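Local coordinates for protein choline dehydrogenase and related flavoproteins (Aspergillus oryzae, PDB 3Q9T) that acts as a formate oxidase of the glucose-methanol-choline oxidoreductase family, carrying 8-formyl-FAD, a modified flavin, at its catalytic site, at residues Lys68-Met71 / Val72-Asp75; Gly104-Ala107 / Thr108-Trp112; Phe169-Asn172 / Leu173-Trp177; Phe466-Asp469 / Leu470-Gly474. All blocks are in the same frame, centred on the assembly; numbering follows the deposited sequence. Where two conformers were deposited one is given.

Contact 1 of 4, residues Lys68-Met71 / Val72-Asp75; sequences KTTM and VRRD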
loop_
_atom_site.group_PDB
_atom_site.type_symbol
_atom_site.label_atom_id
_atom_site.label_comp_id
_atom_site.label_asym_id
_atom_site.label_seq_id
_atom_site.Cartn_x
_atom_site.Cartn_y
_atom_site.Cartn_z
ATOM N N LYS A 68 -1.619 -4.766 10.090
ATOM C CA LYS A 68 -1.436 -4.562 8.663
ATOM C C LYS A 68 -2.388 -5.500 7.933
ATOM O O LYS A 68 -2.503 -6.672 8.311
ATOM C CB LYS A 68 -0.009 -4.926 8.256
ATOM C CG LYS A 68 1.078 -4.026 8.847
ATOM C CD LYS A 68 2.446 -4.527 8.430
ATOM C CE LYS A 68 3.528 -3.478 8.670
ATOM N NZ LYS A 68 4.868 -4.051 8.343
ATOM N N THR A 69 -3.082 -4.995 6.913
ATOM C CA THR A 69 -3.814 -5.870 6.007
ATOM C C THR A 69 -3.926 -5.344 4.582
ATOM O O THR A 69 -4.044 -4.144 4.354
ATOM C CB THR A 69 -5.239 -6.312 6.542
ATOM O OG1 THR A 69 -6.274 -5.597 5.871
ATOM C CG2 THR A 69 -5.365 -6.148 8.011
ATOM N N THR A 70 -3.869 -6.267 3.628
ATOM C CA THR A 70 -4.039 -5.941 2.219
ATOM C C THR A 70 -5.517 -5.705 1.923
ATOM O O THR A 70 -6.359 -6.596 2.114
ATOM C CB THR A 70 -3.517 -7.083 1.308
ATOM O OG1 THR A 70 -2.116 -7.264 1.517
ATOM C CG2 THR A 70 -3.783 -6.784 -0.184
ATOM N N MET A 71 -5.816 -4.502 1.450
ATOM C CA MET A 71 -7.186 -4.075 1.190
ATOM C C MET A 71 -7.638 -4.562 -0.169
ATOM O O MET A 71 -8.743 -5.082 -0.325
ATOM C CB MET A 71 -7.276 -2.550 1.257
ATOM C CG MET A 71 -6.969 -1.988 2.651
ATOM S SD MET A 71 -8.346 -2.234 3.809
ATOM C CE MET A 71 -7.440 -2.767 5.256
ATOM N N VAL A 72 -6.777 -4.373 -1.158
ATOM C CA VAL A 72 -7.040 -4.890 -2.478
ATOM C C VAL A 72 -5.794 -5.472 -3.105
ATOM O O VAL A 72 -4.688 -4.967 -2.906
ATOM C CB VAL A 72 -7.781 -3.863 -3.402
ATOM C CG1 VAL A 72 -7.867 -2.502 -2.757
ATOM C CG2 VAL A 72 -7.171 -3.804 -4.778
ATOM N N ARG A 73 -5.995 -6.574 -3.820
ATOM C CA ARG A 73 -4.934 -7.269 -4.521
ATOM C C ARG A 73 -5.464 -7.703 -5.880
ATOM O O ARG A 73 -5.905 -8.834 -6.047
ATOM C CB ARG A 73 -4.458 -8.487 -3.715
ATOM C CG ARG A 73 -3.247 -9.189 -4.328
ATOM C CD ARG A 73 -2.740 -10.326 -3.443
ATOM N NE ARG A 73 -2.003 -9.817 -2.292
ATOM C CZ ARG A 73 -1.843 -10.482 -1.149
ATOM N NH1 ARG A 73 -1.141 -9.941 -0.156
ATOM N NH2 ARG A 73 -2.380 -11.690 -0.993
ATOM N N ARG A 74 -5.466 -6.766 -6.821
ATOM C CA ARG A 74 -5.850 -7.014 -8.199
ATOM C C ARG A 74 -4.569 -6.937 -9.014
ATOM O O ARG A 74 -3.555 -6.441 -8.521
ATOM C CB ARG A 74 -6.824 -5.936 -8.692
ATOM C CG ARG A 74 -8.215 -5.952 -8.034
ATOM C CD ARG A 74 -8.956 -4.636 -8.288
ATOM N NE ARG A 74 -8.915 -4.241 -9.700
ATOM C CZ ARG A 74 -9.809 -4.616 -10.613
ATOM N NH1 ARG A 74 -10.839 -5.392 -10.280
ATOM N NH2 ARG A 74 -9.680 -4.203 -11.863
ATOM N N ASP A 75 -4.606 -7.416 -10.256
ATOM C CA ASP A 75 -3.455 -7.278 -11.146
ATOM C C ASP A 75 -3.119 -5.797 -11.446
ATOM O O ASP A 75 -1.957 -5.442 -11.575
ATOM C CB ASP A 75 -3.663 -8.074 -12.448
ATOM C CG ASP A 75 -3.357 -9.579 -12.293
ATOM O OD1 ASP A 75 -2.938 -9.988 -11.186
ATOM O OD2 ASP A 75 -3.515 -10.355 -13.282
#

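Contact 2 of 4, residues Gly104-Ala107 / Thr108-Trp112; sequences GHKA and TFDQW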
loop_
_atom_site.group_PDB
_atom_site.type_symbol
_atom_site.label_atom_id
_atom_site.label_comp_id
_atom_site.label_asym_id
_atom_site.label_seq_id
_atom_site.Cartn_x
_atom_site.Cartn_y
_atom_site.Cartn_z
ATOM N N GLY A 104 -29.812 -6.720 9.659
ATOM C CA GLY A 104 -29.683 -7.139 8.280
ATOM C C GLY A 104 -30.971 -7.674 7.667
ATOM O O GLY A 104 -32.020 -7.702 8.302
ATOM N N HIS A 105 -30.878 -8.129 6.424
ATOM C CA HIS A 105 -32.055 -8.417 5.629
ATOM C C HIS A 105 -32.433 -9.887 5.763
ATOM O O HIS A 105 -31.578 -10.755 5.739
ATOM C CB HIS A 105 -31.793 -8.041 4.172
ATOM C CG HIS A 105 -33.023 -7.984 3.323
ATOM N ND1 HIS A 105 -33.592 -9.106 2.761
ATOM C CD2 HIS A 105 -33.780 -6.933 2.918
ATOM C CE1 HIS A 105 -34.649 -8.751 2.049
ATOM N NE2 HIS A 105 -34.785 -7.439 2.129
ATOM N N LYS A 106 -33.723 -10.144 5.939
ATOM C CA LYS A 106 -34.244 -11.497 6.097
ATOM C C LYS A 106 -33.812 -12.459 4.980
ATOM O O LYS A 106 -33.452 -13.599 5.238
ATOM C CB LYS A 106 -35.780 -11.447 6.192
ATOM C CG LYS A 106 -36.497 -12.799 6.014
ATOM C CD LYS A 106 -38.006 -12.642 6.292
ATOM C CE LYS A 106 -38.838 -13.694 5.570
ATOM N NZ LYS A 106 -38.406 -15.091 5.844
ATOM N N ALA A 107 -33.843 -12.002 3.739
ATOM C CA ALA A 107 -33.505 -12.873 2.627
ATOM C C ALA A 107 -32.070 -13.374 2.749
ATOM O O ALA A 107 -31.743 -14.480 2.316
ATOM C CB ALA A 107 -33.697 -12.146 1.319
ATOM N N THR A 108 -31.215 -12.553 3.340
ATOM C CA THR A 108 -29.807 -12.896 3.436
ATOM C C THR A 108 -29.587 -13.964 4.497
ATOM O O THR A 108 -28.871 -14.949 4.278
ATOM C CB THR A 108 -28.954 -11.655 3.710
ATOM O OG1 THR A 108 -28.985 -10.807 2.553
ATOM C CG2 THR A 108 -27.514 -12.051 4.006
ATOM N N PHE A 109 -30.226 -13.788 5.644
ATOM C CA PHE A 109 -30.087 -14.754 6.718
ATOM C C PHE A 109 -30.751 -16.074 6.330
ATOM O O PHE A 109 -30.278 -17.144 6.693
ATOM C CB PHE A 109 -30.698 -14.208 7.998
ATOM C CG PHE A 109 -29.813 -13.239 8.738
ATOM C CD1 PHE A 109 -28.853 -13.697 9.634
ATOM C CD2 PHE A 109 -29.970 -11.873 8.569
ATOM C CE1 PHE A 109 -28.050 -12.801 10.347
ATOM C CE2 PHE A 109 -29.190 -10.975 9.271
ATOM C CZ PHE A 109 -28.216 -11.440 10.158
ATOM N N ASP A 110 -31.837 -15.995 5.574
ATOM C CA ASP A 110 -32.477 -17.196 5.086
ATOM C C ASP A 110 -31.510 -18.041 4.275
ATOM O O ASP A 110 -31.620 -19.259 4.267
ATOM C CB ASP A 110 -33.724 -16.869 4.254
ATOM C CG ASP A 110 -34.956 -16.645 5.112
ATOM O OD1 ASP A 110 -34.924 -16.988 6.321
ATOM O OD2 ASP A 110 -35.961 -16.138 4.571
ATOM N N GLN A 111 -30.561 -17.406 3.588
ATOM C CA GLN A 111 -29.606 -18.149 2.769
ATOM C C GLN A 111 -28.532 -18.825 3.620
ATOM O O GLN A 111 -27.778 -19.646 3.125
ATOM C CB GLN A 111 -28.974 -17.259 1.699
ATOM C CG GLN A 111 -29.979 -16.547 0.817
ATOM C CD GLN A 111 -30.988 -17.491 0.202
ATOM O OE1 GLN A 111 -30.654 -18.279 -0.682
ATOM N NE2 GLN A 111 -32.235 -17.415 0.665
ATOM N N TRP A 112 -28.466 -18.483 4.901
ATOM C CA TRP A 112 -27.568 -19.219 5.788
ATOM C C TRP A 112 -27.984 -20.695 5.841
ATOM O O TRP A 112 -27.190 -21.564 6.202
ATOM C CB TRP A 112 -27.555 -18.635 7.194
ATOM C CG TRP A 112 -26.891 -17.281 7.330
ATOM C CD1 TRP A 112 -26.733 -16.338 6.361
ATOM C CD2 TRP A 112 -26.300 -16.736 8.518
ATOM N NE1 TRP A 112 -26.079 -15.239 6.869
ATOM C CE2 TRP A 112 -25.808 -15.458 8.193
ATOM C CE3 TRP A 112 -26.132 -17.213 9.824
ATOM C CZ2 TRP A 112 -25.166 -14.643 9.124
ATOM C CZ3 TRP A 112 -25.499 -16.401 10.754
ATOM C CH2 TRP A 112 -25.020 -15.129 10.397
HETATM O O HOH W 1 -37.083 -17.230 8.093
#

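Contact 3 of 4, residues Phe169-Asn172 / Leu173-Trp177; sequences FREN and LTKAW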
loop_
_atom_site.group_PDB
_atom_site.type_symbol
_atom_site.label_atom_id
_atom_site.label_comp_id
_atom_site.label_asym_id
_atom_site.label_seq_id
_atom_site.Cartn_x
_atom_site.Cartn_y
_atom_site.Cartn_z
ATOM N N PHE A 169 -29.612 19.823 10.368
ATOM C CA PHE A 169 -28.918 18.863 9.509
ATOM C C PHE A 169 -29.815 17.657 9.224
ATOM O O PHE A 169 -30.088 17.325 8.064
ATOM C CB PHE A 169 -27.601 18.460 10.185
ATOM C CG PHE A 169 -26.949 17.238 9.605
ATOM C CD1 PHE A 169 -27.283 15.975 10.067
ATOM C CD2 PHE A 169 -25.964 17.354 8.627
ATOM C CE1 PHE A 169 -26.669 14.842 9.542
ATOM C CE2 PHE A 169 -25.344 16.219 8.104
ATOM C CZ PHE A 169 -25.689 14.968 8.569
ATOM N N ARG A 170 -30.324 17.024 10.278
ATOM C CA ARG A 170 -31.223 15.883 10.074
ATOM C C ARG A 170 -32.432 16.234 9.211
ATOM O O ARG A 170 -32.862 15.436 8.357
ATOM C CB ARG A 170 -31.677 15.287 11.409
ATOM C CG ARG A 170 -30.521 14.789 12.285
ATOM C CD ARG A 170 -31.052 13.983 13.457
ATOM N NE ARG A 170 -31.852 14.794 14.363
ATOM C CZ ARG A 170 -31.347 15.526 15.352
ATOM N NH1 ARG A 170 -30.035 15.552 15.574
ATOM N NH2 ARG A 170 -32.158 16.234 16.123
ATOM N N GLU A 171 -32.987 17.422 9.436
ATOM C CA GLU A 171 -34.197 17.838 8.720
ATOM C C GLU A 171 -33.919 18.032 7.224
ATOM O O GLU A 171 -34.690 17.583 6.376
ATOM C CB GLU A 171 -34.788 19.106 9.349
ATOM C CG GLU A 171 -35.176 20.187 8.345
ATOM C CD GLU A 171 -36.684 20.352 8.191
ATOM O OE1 GLU A 171 -37.394 19.328 8.063
ATOM O OE2 GLU A 171 -37.155 21.511 8.199
ATOM N N ASN A 172 -32.798 18.669 6.899
ATOM C CA ASN A 172 -32.392 18.815 5.498
ATOM C C ASN A 172 -32.046 17.503 4.775
ATOM O O ASN A 172 -32.409 17.321 3.609
ATOM C CB ASN A 172 -31.260 19.813 5.374
ATOM C CG ASN A 172 -31.753 21.248 5.441
ATOM O OD1 ASN A 172 -32.239 21.795 4.454
ATOM N ND2 ASN A 172 -31.642 21.857 6.614
ATOM N N LEU A 173 -31.379 16.593 5.486
ATOM C CA LEU A 173 -30.996 15.298 4.942
ATOM C C LEU A 173 -32.248 14.503 4.647
ATOM O O LEU A 173 -32.343 13.818 3.629
ATOM C CB LEU A 173 -30.105 14.537 5.944
ATOM C CG LEU A 173 -29.580 13.139 5.565
ATOM C CD1 LEU A 173 -28.975 13.136 4.167
ATOM C CD2 LEU A 173 -28.568 12.568 6.602
ATOM N N THR A 174 -33.217 14.602 5.554
ATOM C CA THR A 174 -34.476 13.894 5.395
ATOM C C THR A 174 -35.217 14.410 4.160
ATOM O O THR A 174 -35.668 13.626 3.309
ATOM C CB THR A 174 -35.354 13.994 6.669
ATOM O OG1 THR A 174 -34.708 13.299 7.747
ATOM C CG2 THR A 174 -36.735 13.380 6.424
ATOM N N LYS A 175 -35.306 15.732 4.054
ATOM C CA LYS A 175 -35.943 16.378 2.902
ATOM C C LYS A 175 -35.258 15.938 1.600
ATOM O O LYS A 175 -35.917 15.577 0.616
ATOM C CB LYS A 175 -35.840 17.899 3.057
ATOM C CG LYS A 175 -37.094 18.682 2.723
ATOM C CD LYS A 175 -36.858 20.197 2.846
ATOM C CE LYS A 175 -36.743 20.648 4.294
ATOM N NZ LYS A 175 -36.293 22.067 4.419
ATOM N N ALA A 176 -33.926 15.965 1.610
ATOM C CA ALA A 176 -33.149 15.602 0.433
ATOM C C ALA A 176 -33.472 14.175 0.004
ATOM O O ALA A 176 -33.765 13.919 -1.163
ATOM C CB ALA A 176 -31.656 15.757 0.723
ATOM N N TRP A 177 -33.444 13.260 0.974
ATOM C CA TRP A 177 -33.709 11.847 0.738
ATOM C C TRP A 177 -35.066 11.610 0.087
ATOM O O TRP A 177 -35.181 10.889 -0.914
ATOM C CB TRP A 177 -33.618 11.063 2.061
ATOM C CG TRP A 177 -33.620 9.571 1.890
ATOM C CD1 TRP A 177 -34.702 8.743 1.912
ATOM C CD2 TRP A 177 -32.478 8.735 1.650
ATOM N NE1 TRP A 177 -34.309 7.447 1.705
ATOM C CE2 TRP A 177 -32.948 7.412 1.546
ATOM C CE3 TRP A 177 -31.106 8.978 1.527
ATOM C CZ2 TRP A 177 -32.095 6.329 1.312
ATOM C CZ3 TRP A 177 -30.254 7.903 1.298
ATOM C CH2 TRP A 177 -30.751 6.594 1.194
#

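Contact 4 of 4, residues Phe466-Asp469 / Leu470-Gly474; sequences FSYD and LLFKG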
loop_
_atom_site.group_PDB
_atom_site.type_symbol
_atom_site.label_atom_id
_atom_site.label_comp_id
_atom_site.label_asym_id
_atom_site.label_seq_id
_atom_site.Cartn_x
_atom_site.Cartn_y
_atom_site.Cartn_z
ATOM N N PHE A 466 -25.031 8.175 -6.533
ATOM C CA PHE A 466 -26.282 8.303 -5.794
ATOM C C PHE A 466 -26.140 9.243 -4.589
ATOM O O PHE A 466 -26.998 10.096 -4.376
ATOM C CB PHE A 466 -26.777 6.932 -5.339
ATOM C CG PHE A 466 -27.902 6.985 -4.344
ATOM C CD1 PHE A 466 -29.201 6.682 -4.731
ATOM C CD2 PHE A 466 -27.660 7.318 -3.011
ATOM C CE1 PHE A 466 -30.243 6.719 -3.814
ATOM C CE2 PHE A 466 -28.689 7.361 -2.090
ATOM C CZ PHE A 466 -29.986 7.058 -2.487
ATOM N N SER A 467 -25.068 9.088 -3.806
ATOM C CA SER A 467 -24.874 9.928 -2.625
ATOM C C SER A 467 -24.667 11.395 -2.982
ATOM O O SER A 467 -25.163 12.282 -2.278
ATOM C CB SER A 467 -23.709 9.442 -1.751
ATOM O OG SER A 467 -23.894 8.105 -1.349
ATOM N N TYR A 468 -23.914 11.638 -4.057
ATOM C CA TYR A 468 -23.655 12.990 -4.558
ATOM C C TYR A 468 -24.933 13.674 -5.061
ATOM O O TYR A 468 -25.217 14.826 -4.708
ATOM C CB TYR A 468 -22.565 12.960 -5.644
ATOM C CG TYR A 468 -21.204 13.299 -5.091
ATOM C CD1 TYR A 468 -20.587 14.514 -5.391
ATOM C CD2 TYR A 468 -20.557 12.430 -4.220
ATOM C CE1 TYR A 468 -19.342 14.841 -4.863
ATOM C CE2 TYR A 468 -19.306 12.743 -3.687
ATOM C CZ TYR A 468 -18.706 13.949 -4.009
ATOM O OH TYR A 468 -17.477 14.261 -3.484
ATOM N N ASP A 469 -25.710 12.954 -5.865
ATOM C CA ASP A 469 -27.029 13.434 -6.292
ATOM C C ASP A 469 -27.875 13.862 -5.107
ATOM O O ASP A 469 -28.472 14.935 -5.105
ATOM C CB ASP A 469 -27.773 12.340 -7.053
ATOM C CG ASP A 469 -27.176 12.074 -8.402
ATOM O OD1 ASP A 469 -26.355 12.896 -8.845
ATOM O OD2 ASP A 469 -27.527 11.052 -9.020
ATOM N N LEU A 470 -27.913 13.008 -4.094
ATOM C CA LEU A 470 -28.751 13.222 -2.921
ATOM C C LEU A 470 -28.360 14.513 -2.218
ATOM O O LEU A 470 -29.203 15.297 -1.791
ATOM C CB LEU A 470 -28.562 12.027 -1.983
ATOM C CG LEU A 470 -29.305 11.715 -0.679
ATOM C CD1 LEU A 470 -28.346 11.786 0.490
ATOM C CD2 LEU A 470 -30.587 12.523 -0.440
ATOM N N LEU A 471 -27.062 14.740 -2.117
ATOM C CA LEU A 471 -26.568 15.774 -1.240
ATOM C C LEU A 471 -26.374 17.087 -1.991
ATOM O O LEU A 471 -26.546 18.162 -1.408
ATOM C CB LEU A 471 -25.271 15.325 -0.556
ATOM C CG LEU A 471 -25.366 14.144 0.426
ATOM C CD1 LEU A 471 -23.974 13.601 0.768
ATOM C CD2 LEU A 471 -26.117 14.509 1.709
ATOM N N PHE A 472 -26.027 16.996 -3.275
ATOM C CA PHE A 472 -25.833 18.187 -4.116
ATOM C C PHE A 472 -27.093 18.647 -4.836
ATOM O O PHE A 472 -27.145 19.760 -5.341
ATOM C CB PHE A 472 -24.708 17.981 -5.145
ATOM C CG PHE A 472 -23.337 18.199 -4.582
ATOM C CD1 PHE A 472 -22.695 19.414 -4.738
ATOM C CD2 PHE A 472 -22.700 17.197 -3.871
ATOM C CE1 PHE A 472 -21.441 19.616 -4.207
ATOM C CE2 PHE A 472 -21.448 17.397 -3.341
ATOM C CZ PHE A 472 -20.820 18.609 -3.510
ATOM N N LYS A 473 -28.101 17.791 -4.897
ATOM C CA LYS A 473 -29.316 18.124 -5.640
ATOM C C LYS A 473 -30.545 17.979 -4.759
ATOM O O LYS A 473 -31.605 18.489 -5.092
ATOM C CB LYS A 473 -29.499 17.199 -6.849
ATOM C CG LYS A 473 -28.382 17.207 -7.869
ATOM C CD LYS A 473 -28.720 16.230 -8.980
ATOM C CE LYS A 473 -27.580 16.058 -9.951
ATOM N NZ LYS A 473 -27.773 14.833 -10.800
ATOM N N GLY A 474 -30.415 17.253 -3.650
ATOM C CA GLY A 474 -31.563 16.993 -2.801
ATOM C C GLY A 474 -32.104 18.256 -2.155
ATOM O O GLY A 474 -31.339 19.131 -1.747
#

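Contact 1 of 4, residues Lys68-Met71 / Val72-Asp75
Thr70 and Val72 stand on the two arms of a corner in strand 67-74, made at Met71, whose psi of -46° leaves the extended range and breaks the strand. The bend sets the Thr70 side chain against the next arm. Its methyl CG2, which lies anti to the backbone N (OG1 chi1 -62°), comes 3.4 Å from Val72 O and 4.0 Å from Arg73 CB. Arg73 crosses this threonine at about a right angle: its chain runs straight to CD, then bends at chi3 (-76°) and brings NH1 back to within 3.3 Å of Thr70 OG1, an oblique approach to the guanidinium. The stronger partner of that guanidinium is Glu78, which forms a salt bridge with NE and so ties the arginine to the returning strand of the hairpin. At the corner itself the apolar contact is slight, Met71 CB lying 4.1 Å from Val72 CG1. Strand 67-74 pairs antiparallel with strand 77-81, Met71 bonding through its backbone to Arg79, while the backbone of Thr70 bonds to that of Ile446 and Leu448, and the side chains of Thr70 and Arg73 both touch Asn447 of strand 445-447.

Contact 2 of 4, residues Gly104-Ala107 / Thr108-Trp112
The carbonyl of His105 accepts the amides of Thr108 and, weakly, Phe109 in the first turn of helix 106-110, a short helix that illustrates how side chains complete what a brief backbone ladder begins. Thr108 N donates to His105 O at 3.0 Å from above the carbonyl plane, and its side-chain OG1 bonds to Asp551, linking this helix to a distant part of the chain. One residue on from the weak Phe109 bond, Asp110 N meets Lys106 O in an i to i+4 bond of 2.9 Å, straighter than that of Thr108. His105 is also the N-cap: its ND1 accepts from Ala107 N at 3.1 Å, with the amide tilted 24° from the imidazole plane. At the other end, Gln111 N offers a weak bond to Ala107 O.

Charge pairing runs along the flank of the helix. Lys106 leaves with CG anti to the backbone N (chi1 166°) and bends at its last torsion, bringing NZ 2.9 Å from Asp110 OD2 on the syn lone pair. The other oxygen, OD1, accepts from Trp122 N and from a water that also lies at weak bonding range of the lysine.

Apolar contact falls to Phe109. The edge of its ring reaches Gly104, CE2 lying 4.0 Å from CA, while CD1 sits 3.8 Å above one face of the Trp112 indole.

Each carboxylate oxygen of Asp110 therefore has its own partners, and the adjoining ammonium probably favours the ionised acid.

Contact 3 of 4, residues Phe169-Asn172 / Leu173-Trp177
Helix 167-179 carries Phe169 and Leu173 one turn apart on its buried side, an i to i+4 spacing that serves as a worked example of an amphipathic helix. These two side chains lie alongside each other and point the same way, both with CG anti to the backbone N. The ring touches obliquely, Phe169 CE1 lying 4.2 Å from Leu173 CD2, and Leu173 goes on to meet Leu355 of strand 353-358 and Leu470 and Leu471 of helix 454-473.

Regular i to i+4 backbone bonds hold the turn: Leu173 N to Phe169 O is 3.0 Å long, and Ala176 N reaches Asn172 O at 2.9 Å. Lys175 N likewise donates to Glu171 O.

On the outward side the same spacing joins opposite charges. Glu171 and Lys175 meet as a long salt bridge, with OE2 3.9 Å from NZ; the lysine chain bends at chi3 (-73°), which swings its CE to 3.9 Å from Glu171 CD. At that separation the attraction is probably modest. Asn172 runs beside the same lysine, but its amide nitrogen is bonded back to Pro168 O. Arg170 is turned elsewhere, its NH1 in a salt bridge with Glu354.

Arg170 O takes a second donor besides the usual amide: Thr174 OG1, held beside the backbone N (chi1 -66°), donates to it at 2.9 Å, and Thr174 N reaches this oxygen from the opposite face of the carbonyl plane.

Contact 4 of 4, residues Phe466-Asp469 / Leu470-Gly474
Tyr468 O takes two amides: Phe472 N at 2.7 Å, in a nearly straight i to i+4 bond, and Leu471 N more weakly at 3.2 Å. The same oxygen also lies in the plane of the Phe472 ring, at its edge, 3.6 Å from CD2. Thus the carbonyl and the aromatic group of one residue both bear on the residue a turn later.

The rings themselves run side by side and point the same way. Their planes are within 7° of parallel, yet they are slid so far apart, with centroids 5.2 Å from each other, that they scarcely overlap; the touching is done by Tyr468 CD1 against Phe472 CE2 at 3.6 Å. Beyond this, Tyr468 OH is bonded to Glu484, which holds the far end of the phenol.

A second pair repeats the spacing one residue on. Lys473 is extended beyond CG and lies along Asp469, so that NZ forms a salt bridge with OD1 at 3.1 Å. The ammonium comes from well above the carboxylate plane, 69° out of it, while OD2 accepts a bond involving Tyr364 OH. Lys473 N also donates to Asp469 O, at 2.9 Å, giving the two residues a backbone and a side-chain link together.

Leu470 and Leu471, on the buried side, meet helix 167-179, Leu471 also touching strand 308-316. As in a regular alpha helix, the i to i+4 spacing lines up these paired side chains along the flank of helix 454-473.

In the fold
From the N terminus the four contacts follow in series; each is local, so none closes a long loop and none nests in or crosses another. Contact 1 bends a strand of the hairpin 67-74/77-81, where Lys68 also bonds to Glu78 of the second subunit. Contact 2 begins at Gly104, about 10 Å from the bound flavin nucleotide, and leads into a short helix; its centre is 28 Å from that of contact 1. Contacts 3 and 4, far apart in sequence, have centres 11 Å apart and touch: Leu470 CD2 lies 3.3 Å from Trp177 N, and the indole meets Phe466. They thus join helix 167-179 to helix 454-473 beside strands of the large mixed sheet.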